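Local coordinates for protein cellulase (Uncultured bacterium, PDB 3WX5) that probably hydrolyses internal beta-1,4-glucosidic bonds of cellulose, as a family 12 endoglucanase (LC-CelA), at residues 36-41 and 49-54; 65-68 and 74-77. All coordinates share one frame; numbering follows the deposited sequence.

How the contacts relate
From the N terminus the chain runs through 36-41, turns in a short loop and returns along 49-54, so contact 1 closes first and joins the two stacked sheets of the sandwich. Strand 60-65 follows, next to 49-54 in the same sheet, and leads into 65-68; a further loop brings the chain back to 74-77, and contact 2 closes it. The two contacts follow in series, neither nested nor crossed, with centres about 12 Å apart. They nevertheless touch: Gln49 OE1 lies 2.8 Å from His67 NE2, a hydrogen bond, and Asn41 ND2 bonds Tyr76 O, so the loop of contact 2 is tied to the end of the strand pair of contact 1.

Contact 1 of 2, residues 36-41 and 49-54; sequences YRVINN and QCIEIG
Two strands from opposite sheets of the family 12 beta-sandwich face each other here, Val38 meeting Ile51 and Ile53 in an apolar layer that ends in an amide pair, Asn40 with Gln49. The strand axes run nearly antiparallel (161°) but 9.2 Å apart, too far for backbone pairing, and side chains fill the gap. Val38 points its CG1 at both isoleucines: its CG1 is 3.7 Å from Ile51 CD1 and equally close to Ile53 CD1. With CG1 of Val38 anti to the backbone N (chi1 176°), CG2 is left to lie against Ile53 CG2. Branched aliphatic residues suit this layer, being compact and at ease in strands.

Where strand 36-39 gives way to loop, three hydrogen bonds take over. Gln49 NE2 donates to Asn40 OD1 at 2.7 Å, reaching it from well above its carbonyl plane, and to the backbone oxygen Asn40 O at 3.0 Å along a more bent path. In return Asn40 ND2 points its N-H almost straight at Gln49 O, although it approaches from above the carbonyl plane of Gln49. The two amide planes stand 81° apart, and the extended Gln49 side chain carries its NE2 across to both oxygens of Asn40. Asparagine and glutamine fit because each amide can donate and accept, answering polar groups buried beside Ile51, whose CG1 lies 3.5 Å from Asn40 OD1. Asn40 ND2 also bonds Asp24 O, so the pair is anchored beyond the two strands as well.

Cys50, directed away from the interface, is disulfide-bonded to Cys23. Strand 49-54 lies between strands 19-22 and 60-65 in one sheet; strand 36-39 lies between 28-31 and 78-80 in the other, with Phe60 and Val22 adding to the apolar filling.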
loop_
_atom_site.group_PDB
_atom_site.type_symbol
_atom_site.label_atom_id
_atom_site.label_comp_id
_atom_site.label_asym_id
_atom_site.label_seq_id
_atom_site.Cartn_x
_atom_site.Cartn_y
_atom_site.Cartn_z
ATOM N N TYR A 36 -1.073 6.020 -12.647
ATOM C CA TYR A 36 -1.347 5.092 -11.546
ATOM C C TYR A 36 -2.271 3.982 -12.033
ATOM O O TYR A 36 -2.822 4.060 -13.127
ATOM C CB TYR A 36 -1.974 5.809 -10.325
ATOM C CG TYR A 36 -1.189 6.997 -9.836
ATOM C CD1 TYR A 36 0.108 6.853 -9.338
ATOM C CD2 TYR A 36 -1.721 8.280 -9.912
ATOM C CE1 TYR A 36 0.861 7.972 -8.987
ATOM C CE2 TYR A 36 -0.988 9.393 -9.515
ATOM C CZ TYR A 36 0.297 9.228 -9.088
ATOM O OH TYR A 36 1.036 10.329 -8.733
ATOM N N ARG A 37 -2.410 2.940 -11.225
ATOM C CA ARG A 37 -3.320 1.842 -11.513
ATOM C C ARG A 37 -4.090 1.548 -10.248
ATOM O O ARG A 37 -3.491 1.511 -9.177
ATOM C CB ARG A 37 -2.498 0.616 -11.849
ATOM C CG ARG A 37 -3.272 -0.484 -12.529
ATOM C CD ARG A 37 -2.400 -1.078 -13.630
ATOM N NE ARG A 37 -2.693 -2.485 -13.776
ATOM C CZ ARG A 37 -3.624 -2.963 -14.582
ATOM N NH1 ARG A 37 -4.321 -2.133 -15.352
ATOM N NH2 ARG A 37 -3.846 -4.270 -14.626
ATOM N N VAL A 38 -5.367 1.208 -10.385
ATOM C CA VAL A 38 -6.187 0.834 -9.240
ATOM C C VAL A 38 -6.599 -0.641 -9.367
ATOM O O VAL A 38 -6.916 -1.124 -10.467
ATOM C CB VAL A 38 -7.436 1.730 -9.123
ATOM C CG1 VAL A 38 -8.354 1.252 -7.972
ATOM C CG2 VAL A 38 -7.000 3.197 -8.901
ATOM N N ILE A 39 -6.497 -1.378 -8.263
ATOM C CA ILE A 39 -6.736 -2.822 -8.314
ATOM C C ILE A 39 -7.744 -3.181 -7.247
ATOM O O ILE A 39 -7.647 -2.688 -6.115
ATOM C CB ILE A 39 -5.417 -3.631 -8.112
ATOM C CG1 ILE A 39 -4.600 -3.097 -6.920
ATOM C CG2 ILE A 39 -4.569 -3.626 -9.397
ATOM C CD1 ILE A 39 -3.367 -3.967 -6.583
ATOM N N ASN A 40 -8.716 -4.027 -7.599
ATOM C CA ASN A 40 -9.674 -4.524 -6.624
ATOM C C ASN A 40 -8.976 -5.473 -5.657
ATOM O O ASN A 40 -9.144 -5.377 -4.423
ATOM C CB ASN A 40 -10.861 -5.212 -7.333
ATOM C CG ASN A 40 -12.135 -5.222 -6.490
ATOM O OD1 ASN A 40 -12.392 -4.305 -5.706
ATOM N ND2 ASN A 40 -12.973 -6.249 -6.695
ATOM N N ASN A 41 -8.197 -6.383 -6.210
ATOM C CA ASN A 41 -7.178 -7.109 -5.450
ATOM C C ASN A 41 -7.738 -7.870 -4.242
ATOM O O ASN A 41 -7.235 -7.725 -3.112
ATOM C CB ASN A 41 -6.073 -6.126 -4.999
ATOM C CG ASN A 41 -4.819 -6.845 -4.477
ATOM O OD1 ASN A 41 -4.498 -7.958 -4.915
ATOM N ND2 ASN A 41 -4.090 -6.193 -3.562
ATOM N N GLN A 49 -16.524 -8.112 -3.479
ATOM C CA GLN A 49 -16.114 -6.717 -3.268
ATOM C C GLN A 49 -16.212 -5.951 -4.570
ATOM O O GLN A 49 -15.729 -6.421 -5.603
ATOM C CB GLN A 49 -14.667 -6.676 -2.759
ATOM C CG GLN A 49 -14.121 -5.281 -2.521
ATOM C CD GLN A 49 -12.619 -5.339 -2.214
ATOM O OE1 GLN A 49 -12.209 -5.879 -1.197
ATOM N NE2 GLN A 49 -11.811 -4.917 -3.167
ATOM N N CYS A 50 -16.757 -4.743 -4.499
ATOM C CA CYS A 50 -16.727 -3.815 -5.626
ATOM C C CYS A 50 -16.119 -2.490 -5.214
ATOM O O CYS A 50 -16.327 -2.029 -4.103
ATOM C CB CYS A 50 -18.140 -3.547 -6.158
ATOM S SG CYS A 50 -18.975 -5.070 -6.713
ATOM N N ILE A 51 -15.376 -1.871 -6.129
ATOM C CA ILE A 51 -14.952 -0.483 -5.932
ATOM C C ILE A 51 -15.415 0.389 -7.095
ATOM O O ILE A 51 -15.327 -0.020 -8.264
ATOM C CB ILE A 51 -13.408 -0.366 -5.772
ATOM C CG1 ILE A 51 -12.664 -1.036 -6.937
ATOM C CG2 ILE A 51 -12.988 -1.009 -4.426
ATOM C CD1 ILE A 51 -11.102 -0.954 -6.830
ATOM N N GLU A 52 -15.800 1.619 -6.777
ATOM C CA GLU A 52 -16.124 2.595 -7.801
ATOM C C GLU A 52 -14.938 3.534 -7.983
ATOM O O GLU A 52 -14.501 4.175 -7.024
ATOM C CB GLU A 52 -17.385 3.370 -7.402
ATOM C CG GLU A 52 -17.731 4.506 -8.354
ATOM C CD GLU A 52 -19.032 5.202 -7.953
ATOM O OE1 GLU A 52 -20.098 4.664 -8.290
ATOM O OE2 GLU A 52 -18.994 6.193 -7.185
ATOM N N ILE A 53 -14.366 3.526 -9.187
ATOM C CA ILE A 53 -13.061 4.161 -9.466
ATOM C C ILE A 53 -13.204 5.386 -10.368
ATOM O O ILE A 53 -13.691 5.284 -11.508
ATOM C CB ILE A 53 -12.087 3.201 -10.195
ATOM C CG1 ILE A 53 -12.017 1.846 -9.490
ATOM C CG2 ILE A 53 -10.670 3.809 -10.234
ATOM C CD1 ILE A 53 -11.225 0.815 -10.266
ATOM N N GLY A 54 -12.670 6.509 -9.909
ATOM C CA GLY A 54 -12.594 7.715 -10.731
ATOM C C GLY A 54 -11.443 7.567 -11.710
ATOM O O GLY A 54 -10.300 7.364 -11.312
#

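Contact 2 of 2, residues 65-68 and 74-77; sequences AEHS and AAYP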
loop_
_atom_site.group_PDB
_atom_site.type_symbol
_atom_site.label_atom_id
_atom_site.label_comp_id
_atom_site.label_asym_id
_atom_site.label_seq_id
_atom_site.Cartn_x
_atom_site.Cartn_y
_atom_site.Cartn_z
ATOM N N ALA A 65 -18.471 -4.769 0.144
ATOM C CA ALA A 65 -17.421 -5.572 0.754
ATOM C C ALA A 65 -17.989 -6.573 1.732
ATOM O O ALA A 65 -18.338 -6.230 2.846
ATOM C CB ALA A 65 -16.369 -4.665 1.450
ATOM N N GLU A 66 -18.084 -7.822 1.304
ATOM C CA GLU A 66 -18.716 -8.829 2.126
ATOM C C GLU A 66 -17.763 -9.750 2.860
ATOM O O GLU A 66 -18.127 -10.865 3.234
ATOM C CB GLU A 66 -19.712 -9.611 1.285
ATOM C CG GLU A 66 -20.806 -8.661 0.815
ATOM C CD GLU A 66 -21.796 -9.320 -0.110
ATOM O OE1 GLU A 66 -21.611 -10.524 -0.429
ATOM O OE2 GLU A 66 -22.779 -8.639 -0.480
ATOM N N HIS A 67 -16.600 -9.225 3.227
ATOM C CA HIS A 67 -15.563 -10.084 3.759
ATOM C C HIS A 67 -15.851 -10.441 5.194
ATOM O O HIS A 67 -16.355 -9.610 5.975
ATOM C CB HIS A 67 -14.196 -9.405 3.653
ATOM C CG HIS A 67 -13.885 -8.921 2.282
ATOM N ND1 HIS A 67 -13.952 -9.747 1.183
ATOM C CD2 HIS A 67 -13.583 -7.686 1.813
ATOM C CE1 HIS A 67 -13.713 -9.039 0.091
ATOM N NE2 HIS A 67 -13.408 -7.803 0.453
ATOM N N SER A 68 -15.529 -11.680 5.553
ATOM C CA SER A 68 -15.532 -12.066 6.964
ATOM C C SER A 68 -14.517 -13.183 7.138
ATOM O O SER A 68 -14.874 -14.374 7.104
ATOM C CB SER A 68 -16.923 -12.547 7.412
ATOM O OG SER A 68 -16.928 -12.808 8.831
ATOM N N ALA A 74 -8.441 -10.444 3.711
ATOM C CA ALA A 74 -9.241 -10.893 2.574
ATOM C C ALA A 74 -8.852 -10.187 1.282
ATOM O O ALA A 74 -8.967 -10.772 0.215
ATOM C CB ALA A 74 -10.748 -10.650 2.847
ATOM N N ALA A 75 -8.453 -8.914 1.376
ATOM C CA ALA A 75 -8.375 -8.039 0.190
ATOM C C ALA A 75 -7.510 -6.837 0.531
ATOM O O ALA A 75 -7.461 -6.406 1.682
ATOM C CB ALA A 75 -9.788 -7.522 -0.204
ATOM N N TYR A 76 -6.943 -6.232 -0.500
ATOM C CA TYR A 76 -6.264 -4.939 -0.373
ATOM C C TYR A 76 -6.540 -4.133 -1.656
ATOM O O TYR A 76 -5.674 -3.987 -2.517
ATOM C CB TYR A 76 -4.767 -5.185 -0.154
ATOM C CG TYR A 76 -3.912 -3.914 -0.031
ATOM C CD1 TYR A 76 -4.123 -2.987 0.991
ATOM C CD2 TYR A 76 -2.886 -3.666 -0.939
ATOM C CE1 TYR A 76 -3.288 -1.833 1.121
ATOM C CE2 TYR A 76 -2.075 -2.521 -0.837
ATOM C CZ TYR A 76 -2.281 -1.608 0.173
ATOM O OH TYR A 76 -1.499 -0.460 0.220
ATOM N N PRO A 77 -7.789 -3.667 -1.822
ATOM C CA PRO A 77 -8.065 -2.677 -2.882
ATOM C C PRO A 77 -7.121 -1.476 -2.724
ATOM O O PRO A 77 -6.912 -0.999 -1.598
ATOM C CB PRO A 77 -9.511 -2.242 -2.601
ATOM C CG PRO A 77 -9.714 -2.546 -1.100
ATOM C CD PRO A 77 -8.901 -3.805 -0.859
#
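Ala74 lays its methyl over one face of the His67 imidazole, a CH-pi contact, where the loop after strand 60-65 doubles back on itself. The CB of Ala74 is 4.0 Å from the ring centroid and 28° off the ring normal. It leans to the near end of the ring: His67 CG is 3.6 Å from Ala74 CB, with ND1 of the same ring almost as close. Ala75 makes a second van der Waals contact, its CB 3.7 Å from His67 NE2, on an oblique approach. Alanine suits both places, since a single methyl is small enough for the backbone of 74-77 to run beside the flat ring. With CG anti to the carbonyl carbon (chi1 -53°), the ring lies on the side of 74-77.

No hydrogen bond joins the two segments, and the polar bonds of the histidine go elsewhere. His67 ND1 pairs with Thr47 OG1 and NE2 with Gln49, so a bond at each ring nitrogen fixes the rotation of the imidazole and satisfies it inside a buried setting. Histidine is well fitted to such a place, offering two polar atoms at the rim of a ring whose face can still take a methyl.

Backbone bonds place both segments. Ala74 and Ala75 both face Leu225 in a classic beta bulge against strand 215-225, and His67 bonds to Gly228 just beyond that strand. Leu225 also touches the His67 side chain, Val42 adds a further apolar neighbour, and Pro77 leads on into strand 78-80 while packing on Phe60 and Leu62 of strand 60-65.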